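Local coordinates for protein polyphosphate kinase (Porphyromonas gingivalis, PDB 2O8R) that probably catalyses the reversible transfer of the terminal phosphate of ATP onto a growing polyphosphate chain, at residues A[437-449]-A[456-468]. The protein carries 3 engineered substitutions. Residues are numbered along the deposited sequence; the frame is centred on the assembly and turned at random.
Sequences KVHAKTALILYHT and QGIALLSTGNFNE. With SO4 (sulfate ion), chain F.
K441 reaches across to N465 at the end of an antiparallel beta hairpin, strands 442-447 and 457-462, that holds the predicted active site in a phospholipase D-like domain. Residues 439-441 (H-A-K) carry the HxK signature of that superfamily, and H439 is the predicted phosphohistidine. The K441 chain bends at chi2 (-81°), passes G464 O, and then runs out straight, so that NZ meets N465 OD1 at 2.7 Å, from above the carbonyl plane of the amide. CE of the same lysine lies over one face of the H439 ring, 3.8 Å above its plane and offset toward the rim. At the edge of that ring sits a sulfate, probably from the crystallisation liquor; H439 NE2 and K441 NZ each give its O3 a weak hydrogen bond, and H597 and R599 bind it as well. This anion pocket is consistent with a phosphate site. At the other ring nitrogen, H439 ND1 is hydrogen-bonded to E628, which helps to fix the ring's orientation.

Along the strands, A443 and L460, then I445 and I458, form hydrogen-bonded pairs whose side chains share one face; helix 336-342 packs on I445 and I458. F466 turns back under this face and brings CE2 to 3.9 Å from A443 CB, its ring edge directed at the backbone of T442 and A443. T442 and L461 lie side by side on the opposite face, where helix 484-497 covers T442, L444 and L446. At the far end the Y447 ring runs obliquely past G457, with CD2 3.5 Å from G457 CA, and its OH approaches I458 CD1. Y447 N closes the ladder with a nearly straight hydrogen bond (175°) to Q456 O, 2.7 Å long.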
loop_
_atom_site.group_PDB
_atom_site.type_symbol
_atom_site.label_atom_id
_atom_site.label_comp_id
_atom_site.label_asym_id
_atom_site.label_seq_id
_atom_site.Cartn_x
_atom_site.Cartn_y
_atom_site.Cartn_z
ATOM N N LYS A 437 -1.740 21.279 17.416
ATOM C CA LYS A 437 -2.146 20.269 16.459
ATOM C C LYS A 437 -3.540 19.802 16.858
ATOM O O LYS A 437 -3.814 19.595 18.039
ATOM C CB LYS A 437 -1.123 19.130 16.352
ATOM C CG LYS A 437 -0.736 18.438 17.660
ATOM C CD LYS A 437 0.630 17.748 17.541
ATOM C CE LYS A 437 0.782 16.546 18.483
ATOM N NZ LYS A 437 0.910 16.901 19.923
ATOM N N VAL A 438 -4.438 19.696 15.882
ATOM C CA VAL A 438 -5.846 19.425 16.176
ATOM C C VAL A 438 -6.085 17.932 16.364
ATOM O O VAL A 438 -6.131 17.156 15.406
ATOM C CB VAL A 438 -6.791 20.006 15.095
ATOM C CG1 VAL A 438 -8.249 19.650 15.380
ATOM C CG2 VAL A 438 -6.627 21.510 15.011
ATOM N N HIS A 439 -6.240 17.536 17.616
ATOM C CA HIS A 439 -6.464 16.142 17.930
ATOM C C HIS A 439 -7.961 15.835 17.960
ATOM O O HIS A 439 -8.355 14.675 17.933
ATOM C CB HIS A 439 -5.785 15.792 19.252
ATOM C CG HIS A 439 -5.782 14.333 19.560
ATOM N ND1 HIS A 439 -6.651 13.763 20.464
ATOM C CD2 HIS A 439 -5.027 13.321 19.074
ATOM C CE1 HIS A 439 -6.425 12.465 20.529
ATOM N NE2 HIS A 439 -5.443 12.170 19.698
ATOM N N ALA A 440 -8.781 16.885 17.999
ATOM C CA ALA A 440 -10.246 16.773 18.002
ATOM C C ALA A 440 -10.789 15.828 16.925
ATOM O O ALA A 440 -10.287 15.788 15.806
ATOM C CB ALA A 440 -10.860 18.144 17.843
ATOM N N LYS A 441 -11.816 15.063 17.273
ATOM C CA LYS A 441 -12.376 14.071 16.356
ATOM C C LYS A 441 -13.840 14.412 16.042
ATOM O O LYS A 441 -14.758 13.762 16.545
ATOM C CB LYS A 441 -12.283 12.667 16.966
ATOM C CG LYS A 441 -10.995 12.341 17.735
ATOM C CD LYS A 441 -9.892 11.947 16.782
ATOM C CE LYS A 441 -8.666 11.452 17.513
ATOM N NZ LYS A 441 -7.560 11.211 16.550
ATOM N N THR A 442 -14.050 15.433 15.214
ATOM C CA THR A 442 -15.387 15.924 14.912
ATOM C C THR A 442 -15.667 16.021 13.414
ATOM O O THR A 442 -14.768 16.294 12.624
ATOM C CB THR A 442 -15.616 17.325 15.511
ATOM O OG1 THR A 442 -14.702 18.243 14.907
ATOM C CG2 THR A 442 -15.387 17.333 17.017
ATOM N N ALA A 443 -16.924 15.797 13.039
ATOM C CA ALA A 443 -17.407 16.101 11.692
ATOM C C ALA A 443 -18.615 17.031 11.801
ATOM O O ALA A 443 -19.251 17.122 12.856
ATOM C CB ALA A 443 -17.771 14.836 10.948
ATOM N N LEU A 444 -18.934 17.726 10.716
ATOM C CA LEU A 444 -19.991 18.726 10.758
ATOM C C LEU A 444 -20.693 18.839 9.438
ATOM O O LEU A 444 -20.060 19.127 8.430
ATOM C CB LEU A 444 -19.421 20.098 11.109
ATOM C CG LEU A 444 -20.432 21.232 11.212
ATOM C CD1 LEU A 444 -21.402 21.022 12.378
ATOM C CD2 LEU A 444 -19.701 22.537 11.360
ATOM N N ILE A 445 -22.003 18.625 9.449
ATOM C CA ILE A 445 -22.817 18.820 8.255
ATOM C C ILE A 445 -23.730 20.015 8.484
ATOM O O ILE A 445 -24.506 20.018 9.436
ATOM C CB ILE A 445 -23.649 17.576 7.925
ATOM C CG1 ILE A 445 -22.739 16.395 7.625
ATOM C CG2 ILE A 445 -24.497 17.827 6.717
ATOM C CD1 ILE A 445 -23.377 15.087 7.936
ATOM N N LEU A 446 -23.629 21.030 7.621
ATOM C CA LEU A 446 -24.431 22.250 7.780
ATOM C C LEU A 446 -25.515 22.395 6.703
ATOM O O LEU A 446 -25.275 22.190 5.504
ATOM C CB LEU A 446 -23.542 23.499 7.820
ATOM C CG LEU A 446 -22.551 23.671 8.979
ATOM C CD1 LEU A 446 -21.621 24.832 8.690
ATOM C CD2 LEU A 446 -23.228 23.845 10.351
ATOM N N TYR A 447 -26.713 22.746 7.152
ATOM C CA TYR A 447 -27.824 22.978 6.256
ATOM C C TYR A 447 -27.828 24.416 5.773
ATOM O O TYR A 447 -27.286 25.295 6.449
ATOM C CB TYR A 447 -29.129 22.696 6.978
ATOM C CG TYR A 447 -29.362 21.232 7.257
ATOM C CD1 TYR A 447 -29.254 20.283 6.249
ATOM C CD2 TYR A 447 -29.721 20.802 8.524
ATOM C CE1 TYR A 447 -29.480 18.940 6.508
ATOM C CE2 TYR A 447 -29.952 19.464 8.796
ATOM C CZ TYR A 447 -29.828 18.536 7.792
ATOM O OH TYR A 447 -30.060 17.207 8.085
ATOM N N HIS A 448 -28.423 24.648 4.602
ATOM C CA HIS A 448 -28.714 26.005 4.147
ATOM C C HIS A 448 -29.714 26.624 5.120
ATOM O O HIS A 448 -30.737 26.015 5.445
ATOM C CB HIS A 448 -29.313 26.000 2.745
ATOM C CG HIS A 448 -28.322 25.735 1.654
ATOM N ND1 HIS A 448 -28.411 24.640 0.818
ATOM C CD2 HIS A 448 -27.240 26.437 1.238
ATOM C CE1 HIS A 448 -27.421 24.674 -0.057
ATOM N NE2 HIS A 448 -26.696 25.754 0.178
ATOM N N THR A 449 -29.390 27.818 5.605
ATOM C CA THR A 449 -30.235 28.556 6.539
ATOM C C THR A 449 -30.212 30.021 6.117
ATOM O O THR A 449 -29.211 30.471 5.566
ATOM C CB THR A 449 -29.706 28.446 7.985
ATOM O OG1 THR A 449 -28.317 28.813 8.021
ATOM C CG2 THR A 449 -29.887 27.029 8.528
ATOM N N GLN A 456 -27.869 25.250 11.197
ATOM C CA GLN A 456 -28.633 24.053 11.490
ATOM C C GLN A 456 -27.888 22.890 10.857
ATOM O O GLN A 456 -27.234 23.050 9.824
ATOM C CB GLN A 456 -30.036 24.189 10.899
ATOM C CG GLN A 456 -31.155 23.567 11.699
ATOM C CD GLN A 456 -32.515 24.101 11.272
ATOM O OE1 GLN A 456 -32.777 25.304 11.367
ATOM N NE2 GLN A 456 -33.387 23.209 10.797
ATOM N N GLY A 457 -27.961 21.725 11.483
ATOM C CA GLY A 457 -27.264 20.567 10.940
ATOM C C GLY A 457 -26.960 19.443 11.898
ATOM O O GLY A 457 -27.696 19.203 12.854
ATOM N N ILE A 458 -25.871 18.740 11.616
ATOM C CA ILE A 458 -25.489 17.542 12.355
ATOM C C ILE A 458 -24.028 17.626 12.780
ATOM O O ILE A 458 -23.144 17.901 11.970
ATOM C CB ILE A 458 -25.676 16.262 11.504
ATOM C CG1 ILE A 458 -27.132 16.080 11.087
ATOM C CG2 ILE A 458 -25.259 15.059 12.285
ATOM C CD1 ILE A 458 -27.351 14.988 10.040
ATOM N N ALA A 459 -23.783 17.394 14.058
ATOM C CA ALA A 459 -22.427 17.287 14.548
ATOM C C ALA A 459 -22.150 15.840 14.901
ATOM O O ALA A 459 -22.973 15.184 15.542
ATOM C CB ALA A 459 -22.214 18.191 15.769
ATOM N N LEU A 460 -20.998 15.345 14.460
ATOM C CA LEU A 460 -20.505 14.029 14.851
ATOM C C LEU A 460 -19.267 14.233 15.702
ATOM O O LEU A 460 -18.340 14.907 15.261
ATOM C CB LEU A 460 -20.129 13.236 13.606
ATOM C CG LEU A 460 -21.147 12.364 12.878
ATOM C CD1 LEU A 460 -22.499 13.012 12.796
ATOM C CD2 LEU A 460 -20.629 12.043 11.490
ATOM N N LEU A 461 -19.268 13.688 16.921
ATOM C CA LEU A 461 -18.133 13.797 17.870
ATOM C C LEU A 461 -17.737 12.449 18.412
ATOM O O LEU A 461 -18.592 11.603 18.655
ATOM C CB LEU A 461 -18.456 14.698 19.049
ATOM C CG LEU A 461 -18.663 16.152 18.655
ATOM C CD1 LEU A 461 -20.162 16.447 18.450
ATOM C CD2 LEU A 461 -18.071 17.021 19.734
ATOM N N SER A 462 -16.443 12.257 18.636
ATOM C CA SER A 462 -15.928 10.906 18.802
ATOM C C SER A 462 -14.681 10.786 19.653
ATOM O O SER A 462 -13.873 11.714 19.725
ATOM C CB SER A 462 -15.618 10.326 17.433
ATOM O OG SER A 462 -15.280 8.963 17.566
ATOM N N THR A 463 -14.515 9.616 20.259
ATOM C CA THR A 463 -13.338 9.320 21.074
ATOM C C THR A 463 -12.151 8.851 20.242
ATOM O O THR A 463 -11.022 8.857 20.723
ATOM C CB THR A 463 -13.642 8.264 22.139
ATOM O OG1 THR A 463 -13.996 7.031 21.500
ATOM C CG2 THR A 463 -14.794 8.724 22.995
ATOM N N GLY A 464 -12.409 8.434 19.004
ATOM C CA GLY A 464 -11.343 8.136 18.056
ATOM C C GLY A 464 -11.681 8.518 16.627
ATOM O O GLY A 464 -12.668 9.200 16.378
ATOM N N ASN A 465 -10.860 8.056 15.685
ATOM C CA ASN A 465 -11.013 8.379 14.266
ATOM C C ASN A 465 -12.176 7.632 13.614
ATOM O O ASN A 465 -12.544 6.547 14.063
ATOM C CB ASN A 465 -9.703 8.108 13.521
ATOM C CG ASN A 465 -8.532 8.920 14.072
ATOM O OD1 ASN A 465 -8.236 8.883 15.266
ATOM N ND2 ASN A 465 -7.856 9.651 13.194
ATOM N N PHE A 466 -12.763 8.222 12.570
ATOM C CA PHE A 466 -13.932 7.631 11.895
ATOM C C PHE A 466 -13.477 6.533 10.943
ATOM O O PHE A 466 -14.182 5.541 10.710
ATOM C CB PHE A 466 -14.705 8.680 11.085
ATOM C CG PHE A 466 -15.207 9.851 11.886
ATOM C CD1 PHE A 466 -16.159 9.677 12.888
ATOM C CD2 PHE A 466 -14.752 11.139 11.610
ATOM C CE1 PHE A 466 -16.632 10.758 13.613
ATOM C CE2 PHE A 466 -15.226 12.235 12.334
ATOM C CZ PHE A 466 -16.167 12.047 13.332
ATOM N N ASN A 467 -12.292 6.746 10.385
ATOM C CA ASN A 467 -11.691 5.840 9.435
ATOM C C ASN A 467 -11.032 4.651 10.137
ATOM O O ASN A 467 -9.985 4.808 10.771
ATOM C CB ASN A 467 -10.647 6.611 8.628
ATOM C CG ASN A 467 -10.305 5.938 7.321
ATOM O OD1 ASN A 467 -11.150 5.275 6.712
ATOM N ND2 ASN A 467 -9.060 6.112 6.870
ATOM N N GLU A 468 -11.646 3.472 10.034
ATOM C CA GLU A 468 -11.048 2.233 10.555
ATOM C C GLU A 468 -9.928 1.724 9.634
ATOM O O GLU A 468 -10.202 1.236 8.531
ATOM C CB GLU A 468 -12.118 1.156 10.720
ATOM C CG GLU A 468 -11.566 -0.225 11.018
ATOM C CD GLU A 468 -12.652 -1.267 11.202
ATOM O OE1 GLU A 468 -13.682 -1.194 10.498
ATOM O OE2 GLU A 468 -12.475 -2.163 12.056
HETATM S S SO4 F . -5.352 8.777 19.400
HETATM O O1 SO4 F . -5.531 7.337 19.233
HETATM O O2 SO4 F . -4.119 9.020 20.164
HETATM O O3 SO4 F . -5.253 9.409 18.086
HETATM O O4 SO4 F . -6.530 9.343 20.050
#